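Long-range contacts in ecdysteroid-phosphate phosphatase (Bombyx mori, PDB 3C7T), which removes phosphate from inactive phosphorylated ecdysteroids such as ecdysone 22-phosphate to release the active hormones, and also has protein tyrosine phosphatase activity: residues 6-11 with 242-247; 95-100 with 188-193; 112-117 with 143-148; 205-210 with 235-240. All coordinates share one frame; numbering follows the deposited sequence.

Contact 1. Residues 6-11 with 242-247. With WO4 (tungstate(VI)ion), chain E.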
loop_
_atom_site.group_PDB
_atom_site.type_symbol
_atom_site.label_atom_id
_atom_site.label_comp_id
_atom_site.label_asym_id
_atom_site.label_seq_id
_atom_site.Cartn_x
_atom_site.Cartn_y
_atom_site.Cartn_z
ATOM N N TRP A 6 -5.987 -13.464 23.870
ATOM C CA TRP A 6 -5.912 -13.633 22.404
ATOM C C TRP A 6 -4.610 -14.301 21.957
ATOM O O TRP A 6 -3.529 -13.996 22.450
ATOM C CB TRP A 6 -5.960 -12.289 21.681
ATOM C CG TRP A 6 -7.200 -11.468 21.791
ATOM C CD1 TRP A 6 -7.441 -10.464 22.680
ATOM C CD2 TRP A 6 -8.337 -11.529 20.931
ATOM N NE1 TRP A 6 -8.683 -9.907 22.445
ATOM C CE2 TRP A 6 -9.252 -10.543 21.373
ATOM C CE3 TRP A 6 -8.684 -12.331 19.833
ATOM C CZ2 TRP A 6 -10.492 -10.337 20.750
ATOM C CZ3 TRP A 6 -9.912 -12.119 19.210
ATOM C CH2 TRP A 6 -10.803 -11.134 19.677
ATOM N N VAL A 7 -4.720 -15.197 20.989
ATOM C CA VAL A 7 -3.542 -15.680 20.276
ATOM C C VAL A 7 -3.824 -15.471 18.778
ATOM O O VAL A 7 -4.882 -15.875 18.265
ATOM C CB VAL A 7 -3.217 -17.154 20.602
ATOM C CG1 VAL A 7 -2.067 -17.652 19.751
ATOM C CG2 VAL A 7 -2.881 -17.312 22.106
ATOM N N PHE A 8 -2.880 -14.815 18.106
ATOM C CA PHE A 8 -3.054 -14.436 16.702
ATOM C C PHE A 8 -2.021 -15.109 15.841
ATOM O O PHE A 8 -0.937 -15.452 16.318
ATOM C CB PHE A 8 -2.888 -12.920 16.549
ATOM C CG PHE A 8 -3.915 -12.125 17.281
ATOM C CD1 PHE A 8 -5.253 -12.190 16.912
ATOM C CD2 PHE A 8 -3.544 -11.295 18.324
ATOM C CE1 PHE A 8 -6.201 -11.430 17.572
ATOM C CE2 PHE A 8 -4.498 -10.529 19.000
ATOM C CZ PHE A 8 -5.816 -10.601 18.625
ATOM N N ALA A 9 -2.343 -15.279 14.557
ATOM C CA ALA A 9 -1.363 -15.780 13.593
ATOM C C ALA A 9 -1.505 -14.895 12.367
ATOM O O ALA A 9 -2.626 -14.574 11.936
ATOM C CB ALA A 9 -1.625 -17.213 13.219
ATOM N N LEU A 10 -0.368 -14.464 11.853
ATOM C CA LEU A 10 -0.352 -13.490 10.760
ATOM C C LEU A 10 0.601 -13.937 9.654
ATOM O O LEU A 10 1.777 -14.197 9.924
ATOM C CB LEU A 10 0.081 -12.137 11.332
ATOM C CG LEU A 10 0.200 -10.901 10.434
ATOM C CD1 LEU A 10 -1.184 -10.461 9.920
ATOM C CD2 LEU A 10 0.821 -9.776 11.184
ATOM N N ARG A 11 0.121 -14.021 8.409
ATOM C CA ARG A 11 1.045 -14.238 7.274
ATOM C C ARG A 11 1.853 -12.948 6.997
ATOM O O ARG A 11 1.366 -11.823 7.214
ATOM C CB ARG A 11 0.282 -14.666 5.997
ATOM C CG ARG A 11 1.200 -15.145 4.883
ATOM C CD ARG A 11 0.437 -15.408 3.586
ATOM N NE ARG A 11 1.360 -15.693 2.508
ATOM C CZ ARG A 11 1.097 -15.452 1.217
ATOM N NH1 ARG A 11 -0.058 -14.906 0.829
ATOM N NH2 ARG A 11 2.009 -15.712 0.304
ATOM N N SER A 242 -13.586 -14.651 15.298
ATOM C CA SER A 242 -13.321 -13.487 14.463
ATOM C C SER A 242 -12.204 -12.644 15.091
ATOM O O SER A 242 -12.241 -12.362 16.289
ATOM C CB SER A 242 -14.592 -12.660 14.324
ATOM O OG SER A 242 -14.336 -11.534 13.507
ATOM N N PRO A 243 -11.191 -12.250 14.298
ATOM C CA PRO A 243 -10.248 -11.278 14.865
ATOM C C PRO A 243 -10.894 -9.906 15.181
ATOM O O PRO A 243 -11.948 -9.584 14.644
ATOM C CB PRO A 243 -9.139 -11.183 13.803
ATOM C CG PRO A 243 -9.387 -12.351 12.845
ATOM C CD PRO A 243 -10.831 -12.658 12.920
ATOM N N PRO A 244 -10.276 -9.117 16.075
ATOM C CA PRO A 244 -10.878 -7.845 16.515
ATOM C C PRO A 244 -10.839 -6.715 15.484
ATOM O O PRO A 244 -11.439 -5.656 15.714
ATOM C CB PRO A 244 -10.030 -7.462 17.726
ATOM C CG PRO A 244 -8.694 -8.122 17.457
ATOM C CD PRO A 244 -8.994 -9.395 16.757
ATOM N N CYS A 245 -10.121 -6.930 14.382
ATOM C CA CYS A 245 -10.040 -5.950 13.300
ATOM C C CYS A 245 -10.388 -6.604 11.958
ATOM O O CYS A 245 -10.237 -7.827 11.814
ATOM C CB CYS A 245 -8.652 -5.312 13.281
ATOM S SG CYS A 245 -7.322 -6.403 12.716
ATOM N N PRO A 246 -10.845 -5.803 10.968
ATOM C CA PRO A 246 -11.318 -6.378 9.685
ATOM C C PRO A 246 -10.216 -7.036 8.841
ATOM O O PRO A 246 -9.037 -6.824 9.103
ATOM C CB PRO A 246 -11.903 -5.169 8.929
ATOM C CG PRO A 246 -11.617 -3.961 9.742
ATOM C CD PRO A 246 -10.906 -4.327 10.995
ATOM N N PRO A 247 -10.604 -7.814 7.821
ATOM C CA PRO A 247 -9.646 -8.285 6.815
ATOM C C PRO A 247 -9.311 -7.148 5.852
ATOM O O PRO A 247 -9.758 -6.020 6.070
ATOM C CB PRO A 247 -10.405 -9.399 6.091
ATOM C CG PRO A 247 -11.821 -9.069 6.239
ATOM C CD PRO A 247 -11.975 -8.294 7.553
HETATM W W WO4 E . 4.897 -17.421 2.275
HETATM O O1 WO4 E . 3.249 -17.516 3.281
HETATM O O2 WO4 E . 4.900 -19.274 1.557
HETATM O O3 WO4 E . 5.006 -16.360 0.601
HETATM O O4 WO4 E . 6.571 -17.378 3.303
#

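Contact 2. Residues 95-100 with 188-193. With WO4 (tungstate(VI)ion), chain E.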
loop_
_atom_site.group_PDB
_atom_site.type_symbol
_atom_site.label_atom_id
_atom_site.label_comp_id
_atom_site.label_asym_id
_atom_site.label_seq_id
_atom_site.Cartn_x
_atom_site.Cartn_y
_atom_site.Cartn_z
ATOM N N GLU A 95 10.262 -8.538 9.250
ATOM C CA GLU A 95 9.814 -7.213 8.834
ATOM C C GLU A 95 8.320 -7.033 9.012
ATOM O O GLU A 95 7.892 -5.948 9.380
ATOM C CB GLU A 95 10.225 -6.909 7.398
ATOM C CG GLU A 95 11.743 -6.802 7.201
ATOM C CD GLU A 95 12.104 -6.382 5.766
ATOM O OE1 GLU A 95 11.509 -6.926 4.808
ATOM O OE2 GLU A 95 12.994 -5.522 5.589
ATOM N N THR A 96 7.532 -8.086 8.799
ATOM C CA THR A 96 6.096 -7.977 9.042
ATOM C C THR A 96 5.863 -7.687 10.531
ATOM O O THR A 96 5.010 -6.867 10.902
ATOM C CB THR A 96 5.362 -9.218 8.581
ATOM O OG1 THR A 96 5.635 -9.396 7.184
ATOM C CG2 THR A 96 3.802 -9.075 8.808
ATOM N N ALA A 97 6.638 -8.358 11.370
ATOM C CA ALA A 97 6.511 -8.176 12.822
ATOM C C ALA A 97 6.788 -6.724 13.196
ATOM O O ALA A 97 6.058 -6.137 14.016
ATOM C CB ALA A 97 7.468 -9.142 13.553
ATOM N N GLN A 98 7.842 -6.141 12.618
ATOM C CA GLN A 98 8.139 -4.745 12.906
ATOM C C GLN A 98 7.048 -3.802 12.392
ATOM O O GLN A 98 6.636 -2.909 13.119
ATOM C CB GLN A 98 9.505 -4.322 12.360
ATOM C CG GLN A 98 9.932 -2.920 12.832
ATOM C CD GLN A 98 10.037 -2.840 14.339
ATOM O OE1 GLN A 98 10.684 -3.681 14.967
ATOM N NE2 GLN A 98 9.390 -1.836 14.935
ATOM N N GLY A 99 6.582 -3.990 11.148
ATOM C CA GLY A 99 5.475 -3.167 10.630
ATOM C C GLY A 99 4.250 -3.285 11.523
ATOM O O GLY A 99 3.617 -2.283 11.872
ATOM N N PHE A 100 3.950 -4.504 11.963
ATOM C CA PHE A 100 2.808 -4.726 12.843
ATOM C C PHE A 100 2.967 -3.890 14.135
ATOM O O PHE A 100 2.058 -3.149 14.562
ATOM C CB PHE A 100 2.687 -6.229 13.158
ATOM C CG PHE A 100 1.666 -6.540 14.199
ATOM C CD1 PHE A 100 0.309 -6.575 13.874
ATOM C CD2 PHE A 100 2.054 -6.840 15.512
ATOM C CE1 PHE A 100 -0.645 -6.854 14.833
ATOM C CE2 PHE A 100 1.098 -7.134 16.476
ATOM C CZ PHE A 100 -0.254 -7.141 16.128
ATOM N N ILE A 188 1.161 -13.146 19.428
ATOM C CA ILE A 188 1.087 -13.201 17.955
ATOM C C ILE A 188 2.258 -13.983 17.352
ATOM O O ILE A 188 3.420 -13.809 17.750
ATOM C CB ILE A 188 0.911 -11.813 17.297
ATOM C CG1 ILE A 188 0.570 -11.969 15.796
ATOM C CG2 ILE A 188 2.127 -10.912 17.527
ATOM C CD1 ILE A 188 -0.007 -10.707 15.135
ATOM N N PHE A 189 1.912 -14.880 16.434
ATOM C CA PHE A 189 2.879 -15.666 15.663
ATOM C C PHE A 189 2.864 -15.108 14.243
ATOM O O PHE A 189 1.816 -15.130 13.587
ATOM C CB PHE A 189 2.454 -17.126 15.594
ATOM C CG PHE A 189 2.405 -17.818 16.942
ATOM C CD1 PHE A 189 3.565 -17.951 17.709
ATOM C CD2 PHE A 189 1.206 -18.342 17.408
ATOM C CE1 PHE A 189 3.531 -18.602 18.948
ATOM C CE2 PHE A 189 1.147 -19.006 18.654
ATOM C CZ PHE A 189 2.317 -19.112 19.422
ATOM N N ILE A 190 4.001 -14.585 13.798
ATOM C CA ILE A 190 4.083 -13.921 12.497
ATOM C C ILE A 190 4.951 -14.760 11.594
ATOM O O ILE A 190 6.147 -14.966 11.857
ATOM C CB ILE A 190 4.574 -12.474 12.633
ATOM C CG1 ILE A 190 3.532 -11.697 13.450
ATOM C CG2 ILE A 190 4.809 -11.854 11.227
ATOM C CD1 ILE A 190 3.977 -10.345 13.986
ATOM N N GLY A 191 4.336 -15.285 10.541
ATOM C CA GLY A 191 4.986 -16.337 9.766
ATOM C C GLY A 191 4.518 -16.428 8.329
ATOM O O GLY A 191 4.549 -15.457 7.580
ATOM N N HIS A 192 4.087 -17.625 7.965
ATOM C CA HIS A 192 3.873 -18.030 6.587
ATOM C C HIS A 192 2.378 -18.345 6.432
ATOM O O HIS A 192 1.641 -18.264 7.410
ATOM C CB HIS A 192 4.761 -19.257 6.305
ATOM C CG HIS A 192 6.222 -19.004 6.548
ATOM N ND1 HIS A 192 7.037 -18.368 5.632
ATOM C CD2 HIS A 192 7.000 -19.274 7.622
ATOM C CE1 HIS A 192 8.256 -18.259 6.135
ATOM N NE2 HIS A 192 8.262 -18.815 7.337
ATOM N N ALA A 193 1.925 -18.702 5.230
ATOM C CA ALA A 193 0.494 -18.980 4.994
ATOM C C ALA A 193 0.007 -20.119 5.902
ATOM O O ALA A 193 -1.092 -20.050 6.476
ATOM C CB ALA A 193 0.236 -19.302 3.527
HETATM W W WO4 E . 4.897 -17.421 2.275
HETATM O O1 WO4 E . 3.249 -17.516 3.281
HETATM O O2 WO4 E . 4.900 -19.274 1.557
HETATM O O3 WO4 E . 5.006 -16.360 0.601
HETATM O O4 WO4 E . 6.571 -17.378 3.303
#

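Contact 3. Residues 112-117 with 143-148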
loop_
_atom_site.group_PDB
_atom_site.type_symbol
_atom_site.label_atom_id
_atom_site.label_comp_id
_atom_site.label_asym_id
_atom_site.label_seq_id
_atom_site.Cartn_x
_atom_site.Cartn_y
_atom_site.Cartn_z
ATOM N N ILE A 112 10.634 -8.440 19.171
ATOM C CA ILE A 112 10.381 -9.543 18.255
ATOM C C ILE A 112 11.273 -10.733 18.610
ATOM O O ILE A 112 12.510 -10.627 18.576
ATOM C CB ILE A 112 10.648 -9.141 16.793
ATOM C CG1 ILE A 112 9.782 -7.938 16.402
ATOM C CG2 ILE A 112 10.356 -10.328 15.845
ATOM C CD1 ILE A 112 10.270 -7.219 15.187
ATOM N N LYS A 113 10.638 -11.852 18.948
ATOM C CA LYS A 113 11.340 -13.077 19.297
ATOM C C LYS A 113 11.425 -13.970 18.066
ATOM O O LYS A 113 10.412 -14.518 17.625
ATOM C CB LYS A 113 10.596 -13.801 20.422
ATOM C CG LYS A 113 10.495 -12.987 21.731
ATOM C CD LYS A 113 9.797 -13.774 22.832
ATOM C CE LYS A 113 8.950 -12.869 23.733
ATOM N NZ LYS A 113 9.672 -11.630 24.152
ATOM N N VAL A 114 12.633 -14.121 17.526
ATOM C CA VAL A 114 12.836 -14.854 16.275
ATOM C C VAL A 114 12.904 -16.336 16.624
ATOM O O VAL A 114 13.801 -16.785 17.359
ATOM C CB VAL A 114 14.096 -14.354 15.519
ATOM C CG1 VAL A 114 14.474 -15.291 14.357
ATOM C CG2 VAL A 114 13.875 -12.928 15.018
ATOM N N GLU A 115 11.919 -17.072 16.120
ATOM C CA GLU A 115 11.690 -18.459 16.486
ATOM C C GLU A 115 11.768 -19.345 15.243
ATOM O O GLU A 115 10.848 -19.350 14.422
ATOM C CB GLU A 115 10.310 -18.583 17.129
ATOM C CG GLU A 115 9.953 -20.003 17.532
ATOM C CD GLU A 115 11.090 -20.676 18.294
ATOM O OE1 GLU A 115 11.439 -20.188 19.401
ATOM O OE2 GLU A 115 11.631 -21.674 17.775
ATOM N N PRO A 116 12.880 -20.075 15.072
ATOM C CA PRO A 116 12.978 -20.998 13.928
ATOM C C PRO A 116 11.892 -22.087 13.912
ATOM O O PRO A 116 11.596 -22.663 12.853
ATOM C CB PRO A 116 14.388 -21.595 14.084
ATOM C CG PRO A 116 15.128 -20.546 14.893
ATOM C CD PRO A 116 14.125 -20.043 15.866
ATOM N N GLY A 117 11.263 -22.337 15.055
ATOM C CA GLY A 117 10.144 -23.279 15.100
ATOM C C GLY A 117 9.051 -22.878 14.125
ATOM O O GLY A 117 8.343 -23.731 13.604
ATOM N N LEU A 143 15.248 -3.304 13.252
ATOM C CA LEU A 143 14.143 -4.166 13.679
ATOM C C LEU A 143 14.252 -4.422 15.179
ATOM O O LEU A 143 15.334 -4.755 15.684
ATOM C CB LEU A 143 14.150 -5.494 12.892
ATOM C CG LEU A 143 14.099 -5.321 11.372
ATOM C CD1 LEU A 143 14.208 -6.666 10.664
ATOM C CD2 LEU A 143 12.827 -4.579 10.918
ATOM N N ASN A 144 13.145 -4.258 15.895
ATOM C CA ASN A 144 13.157 -4.393 17.359
ATOM C C ASN A 144 13.199 -5.844 17.859
ATOM O O ASN A 144 12.288 -6.317 18.521
ATOM C CB ASN A 144 11.976 -3.637 17.964
ATOM C CG ASN A 144 12.185 -3.309 19.427
ATOM O OD1 ASN A 144 13.323 -3.174 19.882
ATOM N ND2 ASN A 144 11.087 -3.163 20.171
ATOM N N VAL A 145 14.283 -6.535 17.544
ATOM C CA VAL A 145 14.411 -7.957 17.812
ATOM C C VAL A 145 14.937 -8.190 19.246
ATOM O O VAL A 145 15.798 -7.444 19.727
ATOM C CB VAL A 145 15.345 -8.630 16.762
ATOM C CG1 VAL A 145 15.795 -10.011 17.213
ATOM C CG2 VAL A 145 14.653 -8.707 15.396
ATOM N N ASP A 146 14.403 -9.210 19.910
ATOM C CA ASP A 146 14.852 -9.591 21.250
ATOM C C ASP A 146 16.223 -10.285 21.191
ATOM O O ASP A 146 16.331 -11.414 20.720
ATOM C CB ASP A 146 13.810 -10.520 21.894
ATOM C CG ASP A 146 13.990 -10.668 23.397
ATOM O OD1 ASP A 146 15.074 -10.325 23.929
ATOM O OD2 ASP A 146 13.026 -11.134 24.043
ATOM N N MET A 147 17.256 -9.609 21.697
ATOM C CA MET A 147 18.642 -10.130 21.687
ATOM C C MET A 147 18.887 -11.287 22.663
ATOM O O MET A 147 19.781 -12.113 22.458
ATOM C CB MET A 147 19.629 -9.000 22.010
ATOM C CG MET A 147 19.824 -7.998 20.891
ATOM S SD MET A 147 20.329 -8.843 19.389
ATOM C CE MET A 147 21.480 -7.621 18.760
ATOM N N THR A 148 18.100 -11.337 23.730
ATOM C CA THR A 148 18.283 -12.358 24.751
ATOM C C THR A 148 17.249 -13.472 24.631
ATOM O O THR A 148 17.039 -14.246 25.565
ATOM C CB THR A 148 18.280 -11.750 26.168
ATOM O OG1 THR A 148 17.044 -11.059 26.390
ATOM C CG2 THR A 148 19.445 -10.769 26.336
HETATM O O HOH W 1 15.202 -13.137 18.683
#

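Contact 4. Residues 205-210 with 235-240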
loop_
_atom_site.group_PDB
_atom_site.type_symbol
_atom_site.label_atom_id
_atom_site.label_comp_id
_atom_site.label_asym_id
_atom_site.label_seq_id
_atom_site.Cartn_x
_atom_site.Cartn_y
_atom_site.Cartn_z
ATOM N N ARG A 205 -4.934 -28.832 20.124
ATOM C CA ARG A 205 -4.228 -29.934 20.787
ATOM C C ARG A 205 -3.890 -29.650 22.258
ATOM O O ARG A 205 -3.546 -30.575 23.008
ATOM C CB ARG A 205 -2.990 -30.351 19.988
ATOM C CG ARG A 205 -3.346 -31.257 18.821
ATOM C CD ARG A 205 -2.210 -31.425 17.843
ATOM N NE ARG A 205 -2.601 -32.200 16.654
ATOM C CZ ARG A 205 -3.376 -31.753 15.668
ATOM N NH1 ARG A 205 -3.885 -30.521 15.704
ATOM N NH2 ARG A 205 -3.655 -32.545 14.645
ATOM N N LEU A 206 -3.987 -28.387 22.672
ATOM C CA LEU A 206 -3.813 -28.023 24.080
ATOM C C LEU A 206 -5.100 -28.216 24.880
ATOM O O LEU A 206 -5.082 -28.186 26.113
ATOM C CB LEU A 206 -3.283 -26.592 24.237
ATOM C CG LEU A 206 -1.824 -26.334 23.844
ATOM C CD1 LEU A 206 -1.505 -24.844 23.881
ATOM C CD2 LEU A 206 -0.859 -27.098 24.733
ATOM N N ARG A 207 -6.210 -28.417 24.175
ATOM C CA ARG A 207 -7.480 -28.743 24.814
ATOM C C ARG A 207 -7.569 -30.234 25.098
ATOM O O ARG A 207 -6.933 -31.057 24.433
ATOM C CB ARG A 207 -8.666 -28.331 23.944
ATOM C CG ARG A 207 -8.907 -26.829 23.838
ATOM C CD ARG A 207 -9.941 -26.537 22.756
ATOM N NE ARG A 207 -11.284 -26.953 23.153
ATOM C CZ ARG A 207 -12.334 -26.139 23.266
ATOM N NH1 ARG A 207 -12.232 -24.841 22.986
ATOM N NH2 ARG A 207 -13.506 -26.634 23.644
ATOM N N ASP A 208 -8.373 -30.577 26.094
ATOM C CA ASP A 208 -8.643 -31.966 26.423
ATOM C C ASP A 208 -10.074 -32.324 26.040
ATOM O O ASP A 208 -10.438 -33.498 25.986
ATOM C CB ASP A 208 -8.377 -32.204 27.909
ATOM C CG ASP A 208 -6.889 -32.284 28.226
ATOM O OD1 ASP A 208 -6.162 -32.936 27.451
ATOM O OD2 ASP A 208 -6.447 -31.698 29.240
ATOM N N ASP A 209 -10.869 -31.294 25.758
ATOM C CA ASP A 209 -12.283 -31.440 25.413
ATOM C C ASP A 209 -12.488 -32.338 24.198
ATOM O O ASP A 209 -13.321 -33.249 24.222
ATOM C CB ASP A 209 -12.925 -30.066 25.164
ATOM C CG ASP A 209 -13.032 -29.230 26.431
ATOM O OD1 ASP A 209 -13.809 -29.615 27.339
ATOM O OD2 ASP A 209 -12.348 -28.186 26.515
ATOM N N MET A 210 -11.724 -32.084 23.140
ATOM C CA MET A 210 -11.917 -32.816 21.896
ATOM C C MET A 210 -10.624 -33.347 21.313
ATOM O O MET A 210 -9.924 -32.655 20.570
ATOM C CB MET A 210 -12.700 -31.985 20.878
ATOM C CG MET A 210 -14.208 -32.125 21.031
ATOM S SD MET A 210 -15.148 -30.699 20.438
ATOM C CE MET A 210 -14.957 -30.862 18.653
ATOM N N GLY A 235 -9.008 -17.989 24.446
ATOM C CA GLY A 235 -9.120 -19.028 25.464
ATOM C C GLY A 235 -8.355 -18.648 26.710
ATOM O O GLY A 235 -7.978 -17.486 26.875
ATOM N N LYS A 236 -8.117 -19.611 27.599
ATOM C CA LYS A 236 -8.637 -20.972 27.482
ATOM C C LYS A 236 -10.151 -21.014 27.755
ATOM O O LYS A 236 -10.683 -20.124 28.417
ATOM C CB LYS A 236 -7.917 -21.884 28.473
ATOM C CG LYS A 236 -6.391 -21.793 28.438
ATOM C CD LYS A 236 -5.755 -22.982 29.166
ATOM C CE LYS A 236 -5.753 -22.794 30.658
ATOM N NZ LYS A 236 -5.131 -23.969 31.342
ATOM N N PRO A 237 -10.857 -22.034 27.228
ATOM C CA PRO A 237 -10.339 -23.045 26.317
ATOM C C PRO A 237 -10.296 -22.430 24.917
ATOM O O PRO A 237 -11.098 -21.538 24.603
ATOM C CB PRO A 237 -11.395 -24.139 26.385
ATOM C CG PRO A 237 -12.669 -23.382 26.587
ATOM C CD PRO A 237 -12.299 -22.227 27.488
ATOM N N TRP A 238 -9.374 -22.899 24.090
ATOM C CA TRP A 238 -9.083 -22.232 22.817
ATOM C C TRP A 238 -10.169 -22.392 21.746
ATOM O O TRP A 238 -10.403 -23.502 21.262
ATOM C CB TRP A 238 -7.716 -22.689 22.308
ATOM C CG TRP A 238 -6.624 -22.369 23.286
ATOM C CD1 TRP A 238 -5.924 -23.253 24.060
ATOM C CD2 TRP A 238 -6.136 -21.066 23.618
ATOM N NE1 TRP A 238 -5.019 -22.574 24.850
ATOM C CE2 TRP A 238 -5.130 -21.231 24.594
ATOM C CE3 TRP A 238 -6.453 -19.766 23.179
ATOM C CZ2 TRP A 238 -4.428 -20.149 25.137
ATOM C CZ3 TRP A 238 -5.766 -18.694 23.723
ATOM C CH2 TRP A 238 -4.754 -18.894 24.689
ATOM N N ASP A 239 -10.820 -21.274 21.397
ATOM C CA ASP A 239 -11.843 -21.209 20.334
ATOM C C ASP A 239 -11.379 -20.344 19.141
ATOM O O ASP A 239 -10.902 -19.226 19.340
ATOM C CB ASP A 239 -13.139 -20.564 20.856
ATOM C CG ASP A 239 -13.901 -21.437 21.844
ATOM O OD1 ASP A 239 -14.290 -22.573 21.481
ATOM O OD2 ASP A 239 -14.158 -20.961 22.976
ATOM N N VAL A 240 -11.562 -20.852 17.921
ATOM C CA VAL A 240 -11.388 -20.063 16.685
ATOM C C VAL A 240 -12.492 -19.009 16.571
ATOM O O VAL A 240 -13.682 -19.347 16.485
ATOM C CB VAL A 240 -11.408 -20.959 15.409
ATOM C CG1 VAL A 240 -11.543 -20.106 14.144
ATOM C CG2 VAL A 240 -10.170 -21.828 15.343
#

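Contact 1. Residues 6-11 with 242-247
Pro244 CD sits over the six-membered ring of Trp6 in a CH-pi contact, 4.1 Å from its centroid and 24° off the normal. The same carbon meets Phe8 CE1 at 3.6 Å, so the proline packs into the corner where the Trp6 face and the Phe8 ring meet, both side chains coming from the same side of the strand. Ser242 O comes to the edge of the Trp6 ring, near its plane, 3.7 Å from CZ3. In histidine phosphatases of this branch the first strand leads into an Arg-His-Gly motif, and here strand 5-11 ends on its arginine, Arg11: one end carries the aromatic packing, the other enters the active site. From CB the Arg11 chain runs extended, CG anti to the backbone N (chi1 -169°). CG and CD pass alongside tungstate O1, NE donates to it at 2.7 Å, and NH2 reaches tungstate O3 at 3.1 Å. The oxyanion is thus taken at the edge of the guanidinium, while NH1 turns to a weak bond with Val225 O. With a leucine in place of Arg11, tungstate O1 and O3 would probably each lose a donor and the oxyanion be held less firmly. Beyond Cys245, Pro247 makes backbone hydrogen bonds to the second subunit.

Contact 2. Residues 95-100 with 188-193
Ile190 drives its CD1 methyl against the helix backbone at Ala97, 3.5 Å from the CA and 3.7 Å from the CB of that residue. This is the tight part: alanine leaves room for the isoleucine tip to reach the helix itself. Ile190 CG2, anti to the backbone N, branches the other way and meets Thr96 CB at 3.8 Å. Phe100, a turn further along the helix, receives Ile188 CD1 over one face of its ring, 3.9 Å from the centroid and 19° off the normal, a CH-pi contact. Helix 91-104 here covers strand 187-191 of the central sheet of the histidine phosphatase (phosphoglycerate mutase-like) domain, the C-terminal part of the protein; the axes of residues 95-100 and 188-191 approach to 8.5 Å, with their N-to-C directions 134° apart. Replacing Phe100 by alanine is likely to strip Ile188 CD1 of its aromatic cover and open a gap between helix and sheet. The packing is looser between Phe100 CD2 and Ile190 CD1, at 4.3 Å, and on the far side of the helix Glu95 and Gln98 turn away from the strand to partly exposed positions. Thr96 OG1 bonds to Arg92 O and Gly13 N, beside the phosphohistidine-forming His12. Past the strand end, His192 ND1 donates almost straight (169°) to tungstate O4, which lies at the edge of its ring, and Ala193 N donates to tungstate O1 at 2.6 Å.

Contact 3. Residues 112-117 with 143-148
Asn144 begins the pairing: its backbone O accepts from Ile112 N at 2.8 Å, almost straight at 174°. Asn144 is also the centre of an inverse gamma turn, closed by Val145 N on Leu143 O, and its side-chain OD1 is taken by Lys111. Val145 follows as the single bridge partner of Ile112, in parallel sense. It places CG1 4.1 Å from Val114 CG2, while its CA lies 3.4 Å from Ile112 O. Asp146 N then donates to that same Ile112 O at 2.7 Å. With CG anti to the backbone N (chi1 -164°), the Asp146 carboxylate lies alongside the Lys113 chain, which bends at its last two torsions to bring NZ within 3.4 Å of Asp146 OD2, a weakly bonded salt bridge. Asp146 OD1 accepts from Thr148 N, an Asx turn, and also from Thr148 OG1, both from one face of the carboxylate plane. A water continues the link beyond the single bridge, accepting from Val114 N and donating to Asp146 O. The loop 143-148 thus runs along the outer side of edge strand 112-114, whose other neighbour is strand 84-87; Ile112 and Leu143 pack on helix 91-104, and Val145 on helix 135-140.

Contact 4. Residues 205-210 with 235-240
Arg207 and Pro237 bring their backbones closest, 6.5 Å between CA atoms, where the loop after helix 193-204 passes the hairpin turn joining antiparallel strands 230-235 and 239-241 at the edge of the central sheet. This turn holds two successive cis peptides, before Lys236 and before Pro237. Gly235 fits its tight fold, its CA lying over one face of the Trp238 ring, and a CB there would run into Pro237 C. Of the side chains, Arg207 does most. Its chain bends at chi3 (71°) and carries the guanidinium across Pro237, whose CB lies over one face, 3.6 Å from NH1. The same NH1 donates to Trp238 O at 2.8 Å, coming from above the carbonyl plane. A weak, longer bond from NH1 to Asp239 OD1, 3.4 Å, adds a salt bridge, with the two flat groups turned 63° apart. Asp209 OD2 faces Arg207 NH2 from well out of the guanidinium plane, a purely ionic pairing, and Arg4 takes the other oxygen of Asp239. Leu206 CB rests 4.3 Å from Trp238 CD1, and the indole also packs on Val7 and Leu203. The contact buries Trp238 N, which has no hydrogen-bonding partner in the model.

From the N terminus, strand 5-11 opens the longest loop, closed by contact 1 only after strand 239-241; the other three contacts lie within it. Contact 2 starts at helix 91-104 and closes at strand 187-191, enclosing contact 3, where edge strand 112-114 meets the loop 143-148. Contact 4 follows in series, tying the loop after helix 193-204 to the last hairpin; no loops cross. Contacts 1 and 2 join through neighbouring strands 5-11 and 187-191 and share the tungstate. A probable hydrogen bond from Asn144 N to Gln98 OE1 links contacts 2 and 3, and Val7 against Trp238 links contacts 1 and 4. Contacts 3 and 4 lie about 27 Å apart between centres, toward opposite edges of one sheet.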